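Local coordinates for protein ribonucleoside-diphosphate reductase, alpha chain (Actinobacillus ureae ATCC 25976, PDB 6DQX) that probably reduces ribonucleoside diphosphates to deoxyribonucleotides, as the catalytic alpha subunit of a class Id ribonucleotide reductase, at residues A[226-229]-A[230-234]; A[298-301]-A[302-306]; A[351-354]-A[355-358]. One frame throughout, in Å; residues are numbered along the deposited sequence.

In the fold
Three contacts at helix N-termini come in series along the chain, all within the ribonucleotide reductase barrel domain. Contact 1 opens helix 227-243, which leads toward strand 247-249. Contact 2 is the short helix 300-303, reached soon after strand 288-296, and contact 3 starts helix 353-359 directly after strand 347-351. Contacts 2 and 3, their centres about 13 Å apart, touch through Asp301 and Tyr356 and so join two helices at the ends of neighbouring, parallel-paired strands of one mixed sheet. Contact 1 belongs to a separate, outer part of the chain: its centre is about 48 Å from that of contact 2, across the chain's centre, and about 39 Å from that of contact 3.

Contact 1 of 3, residues A[226-229]-A[230-234]; sequences DPYK and RQLWA. With EDO (1,2-ethanediol), chain G.
The Tyr228 ring meets 1,2-ethanediol at its edge, with O2 of the diol in the ring plane, while Leu232 approaches obliquely from the next turn. These are the N-terminal two turns of helix 227-243, with Asp226 as its N-cap. Leu232 CD2 comes within 4.0 Å of Tyr228 CE2, and the two side chains cross at a slant. Because Tyr228 CG is anti to its own amide N (chi1 174°), the ring leans along the helix toward Leu232. Both side chains also rest on Ile192 and Asp193 of helix 192-195. At the start of the helix, Asp226 OD1 accepts from Lys229 N at 3.0 Å, an almost straight bond (174°) that reaches the carboxylate on its anti side and from out of its plane. The other oxygen, OD2, forms a longer salt bridge of 3.6 Å with Lys229 NZ, which is also bonded to Ser221 OG of helix 216-223. The cap thus binds one residue by both its amide and its ammonium group. Successive i to i+4 bonds then run from Arg230 N to Asp226 O through Trp233 N to Lys229 O; the last is 2.8 Å long. Trp233 NE1 is hydrogen-bonded to Asn536 OD1. The diol, probably from the crystallisation liquor, is also held by Ile187 O, and its O2 shares a hydrogen bond of 3.2 Å with Tyr228 OH.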
ATOM      1  N   ASP A 226       4.155  39.581   2.664  1.00 37.56           N
ATOM      2  CA  ASP A 226       5.241  38.587   2.601  1.00 36.75           C
ATOM      3  C   ASP A 226       5.371  38.021   1.183  1.00 36.35           C
ATOM      4  O   ASP A 226       4.416  37.429   0.680  1.00 34.10           O
ATOM      5  CB  ASP A 226       4.999  37.456   3.601  1.00 37.97           C
ATOM      6  CG  ASP A 226       6.160  36.481   3.672  1.00 38.39           C
ATOM      7  OD1 ASP A 226       6.445  35.785   2.670  1.00 37.05           O
ATOM      8  OD2 ASP A 226       6.779  36.410   4.751  1.00 41.27           O
ATOM      9  N   PRO A 227       6.547  38.205   0.523  1.00 38.26           N
ATOM     10  CA  PRO A 227       6.633  37.816  -0.894  1.00 36.87           C
ATOM     11  C   PRO A 227       6.584  36.315  -1.172  1.00 35.10           C
ATOM     12  O   PRO A 227       6.022  35.910  -2.197  1.00 36.37           O
ATOM     13  CB  PRO A 227       7.992  38.398  -1.348  1.00 38.77           C
ATOM     14  CG  PRO A 227       8.363  39.386  -0.312  1.00 38.18           C
ATOM     15  CD  PRO A 227       7.796  38.858   0.967  1.00 38.30           C
ATOM     16  N   TYR A 228       7.177  35.502  -0.299  1.00 34.75           N
ATOM     17  CA  TYR A 228       7.119  34.056  -0.472  1.00 37.10           C
ATOM     18  C   TYR A 228       5.671  33.589  -0.367  1.00 32.93           C
ATOM     19  O   TYR A 228       5.211  32.839  -1.221  1.00 31.46           O
ATOM     20  CB  TYR A 228       7.968  33.281   0.548  1.00 41.68           C
ATOM     21  CG  TYR A 228       7.746  31.786   0.395  1.00 47.24           C
ATOM     22  CD1 TYR A 228       8.354  31.070  -0.640  1.00 51.01           C
ATOM     23  CD2 TYR A 228       6.865  31.098   1.234  1.00 50.88           C
ATOM     24  CE1 TYR A 228       8.125  29.707  -0.807  1.00 53.57           C
ATOM     25  CE2 TYR A 228       6.631  29.741   1.063  1.00 53.12           C
ATOM     26  CZ  TYR A 228       7.258  29.045   0.053  1.00 53.66           C
ATOM     27  OH  TYR A 228       7.000  27.693  -0.074  1.00 54.75           O
ATOM     28  N   LYS A 229       4.968  34.042   0.677  1.00 31.13           N
ATOM     29  CA  LYS A 229       3.561  33.643   0.878  1.00 29.82           C
ATOM     30  C   LYS A 229       2.684  34.132  -0.277  1.00 30.75           C
ATOM     31  O   LYS A 229       1.841  33.387  -0.795  1.00 29.61           O
ATOM     32  CB  LYS A 229       3.036  34.160   2.208  1.00 29.10           C
ATOM     33  CG  LYS A 229       3.702  33.523   3.407  1.00 28.66           C
ATOM     34  CD  LYS A 229       2.930  33.821   4.677  1.00 28.00           C
ATOM     35  CE  LYS A 229       3.569  33.190   5.901  1.00 29.87           C
ATOM     36  NZ  LYS A 229       4.764  33.936   6.391  1.00 30.43           N
ATOM     37  N   ARG A 230       2.928  35.368  -0.713  1.00 30.86           N
ATOM     38  CA  ARG A 230       2.241  35.911  -1.876  1.00 33.16           C
ATOM     39  C   ARG A 230       2.433  35.054  -3.130  1.00 31.12           C
ATOM     40  O   ARG A 230       1.467  34.796  -3.826  1.00 30.78           O
ATOM     41  CB  ARG A 230       2.616  37.390  -2.115  1.00 35.75           C
ATOM     42  CG  ARG A 230       1.914  38.333  -1.146  1.00 39.35           C
ATOM     43  CD  ARG A 230       2.195  39.814  -1.375  1.00 43.16           C
ATOM     44  NE  ARG A 230       1.699  40.282  -2.674  1.00 47.62           N
ATOM     45  CZ  ARG A 230       2.422  40.419  -3.795  1.00 51.95           C
ATOM     46  NH1 ARG A 230       3.730  40.126  -3.842  1.00 55.32           N
ATOM     47  NH2 ARG A 230       1.826  40.855  -4.904  1.00 52.26           N
ATOM     48  N   GLN A 231       3.653  34.587  -3.411  1.00 32.90           N
ATOM     49  CA  GLN A 231       3.874  33.708  -4.589  1.00 33.17           C
ATOM     50  C   GLN A 231       3.294  32.304  -4.452  1.00 29.17           C
ATOM     51  O   GLN A 231       2.822  31.725  -5.423  1.00 28.55           O
ATOM     52  CB  GLN A 231       5.367  33.608  -5.011  1.00 37.45           C
ATOM     53  CG  GLN A 231       5.689  34.299  -6.345  1.00 42.47           C
ATOM     54  CD  GLN A 231       4.761  33.888  -7.497  1.00 47.89           C
ATOM     55  OE1 GLN A 231       4.270  32.749  -7.552  1.00 50.58           O
ATOM     56  NE2 GLN A 231       4.508  34.826  -8.422  1.00 49.24           N
ATOM     57  N   LEU A 232       3.366  31.743  -3.254  1.00 27.73           N
ATOM     58  CA  LEU A 232       2.779  30.435  -2.997  1.00 25.59           C
ATOM     59  C   LEU A 232       1.259  30.500  -3.147  1.00 23.47           C
ATOM     60  O   LEU A 232       0.664  29.651  -3.790  1.00 23.38           O
ATOM     61  CB  LEU A 232       3.158  29.955  -1.599  1.00 25.29           C
ATOM     62  CG  LEU A 232       2.804  28.511  -1.251  1.00 27.25           C
ATOM     63  CD1 LEU A 232       3.624  27.533  -2.079  1.00 28.46           C
ATOM     64  CD2 LEU A 232       3.051  28.268   0.233  1.00 28.01           C
ATOM     65  N   TRP A 233       0.645  31.526  -2.560  1.00 26.26           N
ATOM     66  CA  TRP A 233      -0.805  31.692  -2.632  1.00 26.13           C
ATOM     67  C   TRP A 233      -1.214  31.861  -4.079  1.00 26.69           C
ATOM     68  O   TRP A 233      -2.166  31.233  -4.521  1.00 26.33           O
ATOM     69  CB  TRP A 233      -1.240  32.880  -1.786  1.00 27.16           C
ATOM     70  CG  TRP A 233      -2.724  33.076  -1.683  1.00 27.78           C
ATOM     71  CD1 TRP A 233      -3.443  34.141  -2.140  1.00 28.44           C
ATOM     72  CD2 TRP A 233      -3.664  32.194  -1.061  1.00 28.78           C
ATOM     73  NE1 TRP A 233      -4.783  33.974  -1.849  1.00 27.75           N
ATOM     74  CE2 TRP A 233      -4.944  32.792  -1.183  1.00 28.76           C
ATOM     75  CE3 TRP A 233      -3.554  30.962  -0.407  1.00 29.17           C
ATOM     76  CZ2 TRP A 233      -6.104  32.186  -0.689  1.00 28.66           C
ATOM     77  CZ3 TRP A 233      -4.718  30.356   0.081  1.00 29.04           C
ATOM     78  CH2 TRP A 233      -5.973  30.975  -0.064  1.00 28.64           C
ATOM     79  N   ALA A 234      -0.467  32.681  -4.823  1.00 29.34           N
ATOM     80  CA  ALA A 234      -0.730  32.868  -6.261  1.00 29.16           C
ATOM     81  C   ALA A 234      -0.698  31.558  -7.035  1.00 28.05           C
ATOM     82  O   ALA A 234      -1.560  31.311  -7.864  1.00 27.35           O
ATOM     83  CB  ALA A 234       0.253  33.870  -6.869  1.00 29.82           C
TER
HETATM   84  C1  EDO G 606       5.430  29.299   4.052  1.00 32.87           C
HETATM   85  O1  EDO G 606       5.128  29.581   5.419  1.00 29.39           O
HETATM   86  C2  EDO G 606       4.913  27.891   3.795  1.00 34.49           C
HETATM   87  O2  EDO G 606       5.204  27.197   2.568  1.00 34.08           O

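Contact 2 of 3, residues A[298-301]-A[302-306]; sequences LYFD and EWKDT
An aromatic cluster and a salt bridge brace the one-turn helix 300-303, which follows strand 288-296 and precedes helix 308-327 in the chain, with Tyr299 at the N-cap position. Phe300 and Trp303 form a T-shaped pair: the Phe300 edge is directed at the indole face, with planes at 86° and Phe300 CD1 3.6 Å from Trp303 CH2. Phe300 CA sits over the five-membered ring of the indole in a CH-pi contact. The indole folds back over the turn because Trp303 CG lies between its backbone N and carbonyl carbon (chi1 55°). Its NE1 is bonded to Asn296 O. Lys304 CB covers one face of Phe300, 3.8 Å from the ring centroid, while Leu375, Ile376 and Thr379 of helix 367-395 also pack on the Phe300 side chain. Beyond CG the Lys304 chain is extended, and its NZ forms the salt bridge with Asp301 OD1 at 2.8 Å, on the anti side and out of the carboxylate plane. Trp303 N to Tyr299 O and Lys304 N to Phe300 O close the backbone turn. Glu302 runs alongside Tyr299, with its carboxylate shared between Tyr84 and Arg27. Trp303 opens a type I beta turn, its O accepting from both Thr306 N and Thr306 OG1. As Asp301 OD2 also accepts from Tyr356 OH, each carboxylate oxygen has its own partner, and the ammonium group would probably stabilise the charged form of Asp301.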
ATOM      1  N   LEU A 298     -37.373  21.945  -0.335  1.00 13.68           N
ATOM      2  CA  LEU A 298     -38.539  22.295  -1.162  1.00 14.30           C
ATOM      3  C   LEU A 298     -39.821  22.295  -0.335  1.00 14.54           C
ATOM      4  O   LEU A 298     -40.731  23.119  -0.565  1.00 14.79           O
ATOM      5  CB  LEU A 298     -38.681  21.323  -2.336  1.00 14.70           C
ATOM      6  CG  LEU A 298     -39.909  21.487  -3.251  1.00 15.16           C
ATOM      7  CD1 LEU A 298     -39.953  22.896  -3.807  1.00 15.55           C
ATOM      8  CD2 LEU A 298     -39.847  20.476  -4.389  1.00 16.00           C
ATOM      9  N   TYR A 299     -39.908  21.374   0.622  1.00 14.36           N
ATOM     10  CA  TYR A 299     -41.089  21.228   1.448  1.00 14.89           C
ATOM     11  C   TYR A 299     -40.960  21.802   2.846  1.00 14.36           C
ATOM     12  O   TYR A 299     -41.704  21.410   3.742  1.00 14.46           O
ATOM     13  CB  TYR A 299     -41.483  19.737   1.478  1.00 15.49           C
ATOM     14  CG  TYR A 299     -41.783  19.183   0.105  1.00 15.83           C
ATOM     15  CD1 TYR A 299     -42.736  19.786  -0.723  1.00 17.47           C
ATOM     16  CD2 TYR A 299     -41.102  18.059  -0.390  1.00 16.18           C
ATOM     17  CE1 TYR A 299     -43.005  19.292  -1.989  1.00 18.20           C
ATOM     18  CE2 TYR A 299     -41.363  17.565  -1.664  1.00 17.05           C
ATOM     19  CZ  TYR A 299     -42.320  18.170  -2.454  1.00 18.29           C
ATOM     20  OH  TYR A 299     -42.589  17.675  -3.711  1.00 20.46           O
ATOM     21  N   PHE A 300     -40.031  22.739   3.048  1.00 14.85           N
ATOM     22  CA  PHE A 300     -39.809  23.334   4.378  1.00 15.67           C
ATOM     23  C   PHE A 300     -41.106  23.790   5.041  1.00 15.77           C
ATOM     24  O   PHE A 300     -41.360  23.483   6.218  1.00 15.65           O
ATOM     25  CB  PHE A 300     -38.826  24.506   4.307  1.00 15.65           C
ATOM     26  CG  PHE A 300     -38.619  25.198   5.628  1.00 15.87           C
ATOM     27  CD1 PHE A 300     -37.901  24.585   6.648  1.00 15.84           C
ATOM     28  CD2 PHE A 300     -39.177  26.452   5.867  1.00 16.14           C
ATOM     29  CE1 PHE A 300     -37.737  25.206   7.880  1.00 16.04           C
ATOM     30  CE2 PHE A 300     -39.003  27.073   7.098  1.00 15.99           C
ATOM     31  CZ  PHE A 300     -38.286  26.461   8.100  1.00 16.16           C
ATOM     32  N   ASP A 301     -41.929  24.490   4.279  1.00 16.67           N
ATOM     33  CA  ASP A 301     -43.178  25.043   4.835  1.00 18.49           C
ATOM     34  C   ASP A 301     -44.201  23.963   5.205  1.00 19.96           C
ATOM     35  O   ASP A 301     -45.104  24.230   6.011  1.00 20.55           O
ATOM     36  CB  ASP A 301     -43.734  26.121   3.910  1.00 19.35           C
ATOM     37  CG  ASP A 301     -42.902  27.380   3.971  1.00 19.64           C
ATOM     38  OD1 ASP A 301     -42.554  27.743   5.100  1.00 19.63           O
ATOM     39  OD2 ASP A 301     -42.576  27.992   2.928  1.00 20.36           O
ATOM     40  N   GLU A 302     -44.052  22.754   4.637  1.00 18.33           N
ATOM     41  CA  GLU A 302     -44.790  21.588   5.088  1.00 18.75           C
ATOM     42  C   GLU A 302     -44.260  20.954   6.353  1.00 17.99           C
ATOM     43  O   GLU A 302     -45.057  20.610   7.222  1.00 19.39           O
ATOM     44  CB  GLU A 302     -44.881  20.489   4.017  1.00 19.32           C
ATOM     45  CG  GLU A 302     -45.573  20.924   2.748  1.00 20.46           C
ATOM     46  CD  GLU A 302     -45.762  19.805   1.737  1.00 21.21           C
ATOM     47  OE1 GLU A 302     -45.672  18.612   2.100  1.00 20.87           O
ATOM     48  OE2 GLU A 302     -46.033  20.136   0.559  1.00 22.65           O
ATOM     49  N   TRP A 303     -42.946  20.723   6.451  1.00 16.33           N
ATOM     50  CA  TRP A 303     -42.411  19.941   7.580  1.00 15.54           C
ATOM     51  C   TRP A 303     -41.811  20.738   8.732  1.00 15.20           C
ATOM     52  O   TRP A 303     -41.516  20.136   9.757  1.00 16.61           O
ATOM     53  CB  TRP A 303     -41.419  18.829   7.127  1.00 14.92           C
ATOM     54  CG  TRP A 303     -40.255  19.288   6.301  1.00 14.64           C
ATOM     55  CD1 TRP A 303     -40.108  19.117   4.968  1.00 14.97           C
ATOM     56  CD2 TRP A 303     -39.060  19.962   6.750  1.00 14.29           C
ATOM     57  NE1 TRP A 303     -38.921  19.652   4.543  1.00 15.02           N
ATOM     58  CE2 TRP A 303     -38.259  20.179   5.616  1.00 14.37           C
ATOM     59  CE3 TRP A 303     -38.595  20.398   7.995  1.00 14.76           C
ATOM     60  CZ2 TRP A 303     -37.013  20.805   5.683  1.00 14.00           C
ATOM     61  CZ3 TRP A 303     -37.349  21.006   8.065  1.00 14.04           C
ATOM     62  CH2 TRP A 303     -36.584  21.219   6.908  1.00 14.19           C
ATOM     63  N   LYS A 304     -41.726  22.067   8.621  1.00 16.42           N
ATOM     64  CA  LYS A 304     -41.033  22.885   9.647  1.00 17.86           C
ATOM     65  C   LYS A 304     -41.573  22.704  11.082  1.00 19.42           C
ATOM     66  O   LYS A 304     -40.803  22.806  12.036  1.00 19.69           O
ATOM     67  CB  LYS A 304     -41.010  24.364   9.276  1.00 17.75           C
ATOM     68  CG  LYS A 304     -42.403  24.962   9.105  1.00 18.84           C
ATOM     69  CD  LYS A 304     -42.387  26.399   8.629  1.00 19.56           C
ATOM     70  CE  LYS A 304     -43.814  26.896   8.445  1.00 20.79           C
ATOM     71  NZ  LYS A 304     -43.831  28.091   7.563  1.00 21.51           N
ATOM     72  N   ASP A 305     -42.873  22.441  11.227  1.00 21.31           N
ATOM     73  CA  ASP A 305     -43.488  22.213  12.558  1.00 23.03           C
ATOM     74  C   ASP A 305     -43.940  20.760  12.748  1.00 24.39           C
ATOM     75  O   ASP A 305     -44.883  20.479  13.497  1.00 26.03           O
ATOM     76  CB  ASP A 305     -44.663  23.194  12.780  1.00 25.82           C
ATOM     77  CG  ASP A 305     -44.231  24.652  12.727  1.00 26.93           C
ATOM     78  OD1 ASP A 305     -43.248  25.037  13.414  1.00 31.66           O
ATOM     79  OD2 ASP A 305     -44.878  25.444  12.017  1.00 30.36           O
ATOM     80  N   THR A 306     -43.280  19.830  12.053  1.00 21.30           N
ATOM     81  CA  THR A 306     -43.481  18.412  12.245  1.00 20.33           C
ATOM     82  C   THR A 306     -42.265  17.859  12.947  1.00 19.42           C
ATOM     83  O   THR A 306     -41.268  18.569  13.150  1.00 18.74           O
ATOM     84  CB  THR A 306     -43.671  17.649  10.908  1.00 20.38           C
ATOM     85  OG1 THR A 306     -42.440  17.597  10.178  1.00 19.20           O
ATOM     86  CG2 THR A 306     -44.766  18.304  10.037  1.00 20.14           C
TER

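Contact 3 of 3, residues A[351-354]-A[355-358]; sequences LGWH and SYLQ
Gly352, the N-cap, turns the chain out of strand 347-351 at positive phi (79°), and regular i to i+4 bonds begin at once, with Tyr356 N 2.9 Å from Gly352 O. Two side-chain pairs then follow the same spacing. Trp353 and Leu357 form the apolar one: Leu357 CD1 lies over the six-membered ring of the indole in a CH-pi contact, 4.0 Å from the centroid, and CD2 sits 3.8 Å from Trp353 CH2 on that face. Leu357 CG is anti to the carbonyl carbon (chi1 -65°), which turns the fork of its methyls back one turn toward the indole. Trp353 NE1 is bonded to Gln508, and Arg512 makes a cation-pi contact with the ring system. The polar pair is His354 and Gln358. The Gln358 amide is placed over one face of the imidazole, tilted 43° from it, with Gln358 CD 3.9 Å from His354 NE2. Gln358 N also reaches His354 O at 2.8 Å, so backbone and side chains link the same two residues. Nearby, Tyr356 packs on Ile376 of helix 367-395. His354 ND1 is paired with Phe434 N, consistent with an unprotonated ND1, while Gln358 OE1 accepts from Asn452 and its NE2 donates to Val493 O, a pairing that fixes the amide's orientation over the imidazole.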
ATOM      1  N   LEU A 351     -31.100  19.339   0.891  1.00 12.59           N
ATOM      2  CA  LEU A 351     -31.093  19.614  -0.554  1.00 14.07           C
ATOM      3  C   LEU A 351     -32.331  20.417  -0.916  1.00 13.46           C
ATOM      4  O   LEU A 351     -33.188  20.657  -0.068  1.00 13.27           O
ATOM      5  CB  LEU A 351     -30.998  18.310  -1.360  1.00 16.15           C
ATOM      6  CG  LEU A 351     -31.883  17.142  -0.949  1.00 18.86           C
ATOM      7  CD1 LEU A 351     -33.306  17.296  -1.418  1.00 21.38           C
ATOM      8  CD2 LEU A 351     -31.297  15.830  -1.497  1.00 20.89           C
ATOM      9  N   GLY A 352     -32.372  20.918  -2.145  1.00 13.15           N
ATOM     10  CA  GLY A 352     -33.537  21.635  -2.626  1.00 13.38           C
ATOM     11  C   GLY A 352     -33.627  23.070  -2.154  1.00 13.24           C
ATOM     12  O   GLY A 352     -34.720  23.633  -2.164  1.00 13.16           O
ATOM     13  N   TRP A 353     -32.516  23.669  -1.716  1.00 12.60           N
ATOM     14  CA  TRP A 353     -32.516  25.094  -1.324  1.00 12.87           C
ATOM     15  C   TRP A 353     -32.978  26.008  -2.466  1.00 12.99           C
ATOM     16  O   TRP A 353     -33.903  26.814  -2.299  1.00 12.82           O
ATOM     17  CB  TRP A 353     -31.109  25.498  -0.894  1.00 12.99           C
ATOM     18  CG  TRP A 353     -30.827  26.959  -0.617  1.00 13.51           C
ATOM     19  CD1 TRP A 353     -29.758  27.677  -1.087  1.00 13.63           C
ATOM     20  CD2 TRP A 353     -31.585  27.869   0.204  1.00 13.62           C
ATOM     21  NE1 TRP A 353     -29.797  28.975  -0.606  1.00 14.07           N
ATOM     22  CE2 TRP A 353     -30.903  29.112   0.196  1.00 13.63           C
ATOM     23  CE3 TRP A 353     -32.751  27.746   0.965  1.00 14.13           C
ATOM     24  CZ2 TRP A 353     -31.380  30.249   0.895  1.00 13.80           C
ATOM     25  CZ3 TRP A 353     -33.234  28.901   1.648  1.00 14.40           C
ATOM     26  CH2 TRP A 353     -32.533  30.110   1.611  1.00 13.83           C
ATOM     27  N   HIS A 354     -32.341  25.889  -3.633  1.00 13.50           N
ATOM     28  CA  HIS A 354     -32.722  26.743  -4.754  1.00 14.01           C
ATOM     29  C   HIS A 354     -34.158  26.441  -5.202  1.00 14.78           C
ATOM     30  O   HIS A 354     -34.938  27.371  -5.492  1.00 15.37           O
ATOM     31  CB  HIS A 354     -31.743  26.611  -5.907  1.00 14.16           C
ATOM     32  CG  HIS A 354     -31.796  27.743  -6.871  1.00 15.14           C
ATOM     33  ND1 HIS A 354     -31.129  27.717  -8.077  1.00 15.33           N
ATOM     34  CD2 HIS A 354     -32.413  28.954  -6.807  1.00 15.50           C
ATOM     35  CE1 HIS A 354     -31.329  28.857  -8.712  1.00 15.81           C
ATOM     36  NE2 HIS A 354     -32.108  29.623  -7.968  1.00 15.50           N
ATOM     37  N   SER A 355     -34.522  25.154  -5.188  1.00 15.12           N
ATOM     38  CA  SER A 355     -35.902  24.759  -5.425  1.00 15.25           C
ATOM     39  C   SER A 355     -36.904  25.465  -4.511  1.00 15.70           C
ATOM     40  O   SER A 355     -37.927  25.964  -4.992  1.00 15.34           O
ATOM     41  CB  SER A 355     -36.093  23.240  -5.343  1.00 16.22           C
ATOM     42  OG  SER A 355     -35.376  22.602  -6.396  1.00 15.26           O
ATOM     43  N   TYR A 356     -36.635  25.469  -3.208  1.00 14.97           N
ATOM     44  CA  TYR A 356     -37.491  26.192  -2.278  1.00 16.03           C
ATOM     45  C   TYR A 356     -37.606  27.672  -2.671  1.00 16.11           C
ATOM     46  O   TYR A 356     -38.714  28.229  -2.687  1.00 15.52           O
ATOM     47  CB  TYR A 356     -36.980  26.049  -0.843  1.00 16.23           C
ATOM     48  CG  TYR A 356     -37.773  26.849   0.146  1.00 15.62           C
ATOM     49  CD1 TYR A 356     -39.004  26.401   0.590  1.00 16.10           C
ATOM     50  CD2 TYR A 356     -37.316  28.076   0.601  1.00 16.29           C
ATOM     51  CE1 TYR A 356     -39.761  27.144   1.482  1.00 15.69           C
ATOM     52  CE2 TYR A 356     -38.064  28.823   1.499  1.00 16.95           C
ATOM     53  CZ  TYR A 356     -39.292  28.351   1.930  1.00 16.47           C
ATOM     54  OH  TYR A 356     -40.055  29.079   2.827  1.00 17.83           O
ATOM     55  N   LEU A 357     -36.478  28.307  -2.981  1.00 16.38           N
ATOM     56  CA  LEU A 357     -36.501  29.733  -3.342  1.00 16.08           C
ATOM     57  C   LEU A 357     -37.322  29.957  -4.591  1.00 16.89           C
ATOM     58  O   LEU A 357     -38.158  30.873  -4.631  1.00 15.96           O
ATOM     59  CB  LEU A 357     -35.107  30.305  -3.515  1.00 16.50           C
ATOM     60  CG  LEU A 357     -34.283  30.323  -2.230  1.00 16.62           C
ATOM     61  CD1 LEU A 357     -32.919  30.861  -2.541  1.00 15.70           C
ATOM     62  CD2 LEU A 357     -34.943  31.130  -1.117  1.00 16.47           C
ATOM     63  N   GLN A 358     -37.135  29.097  -5.590  1.00 16.77           N
ATOM     64  CA  GLN A 358     -37.905  29.238  -6.839  1.00 18.63           C
ATOM     65  C   GLN A 358     -39.383  28.960  -6.677  1.00 18.31           C
ATOM     66  O   GLN A 358     -40.209  29.647  -7.306  1.00 19.76           O
ATOM     67  CB  GLN A 358     -37.284  28.409  -7.968  1.00 17.89           C
ATOM     68  CG  GLN A 358     -35.986  29.032  -8.464  1.00 18.25           C
ATOM     69  CD  GLN A 358     -35.346  28.225  -9.587  1.00 18.52           C
ATOM     70  OE1 GLN A 358     -35.687  27.073  -9.785  1.00 19.00           O
ATOM     71  NE2 GLN A 358     -34.422  28.834 -10.314  1.00 18.63           N
TER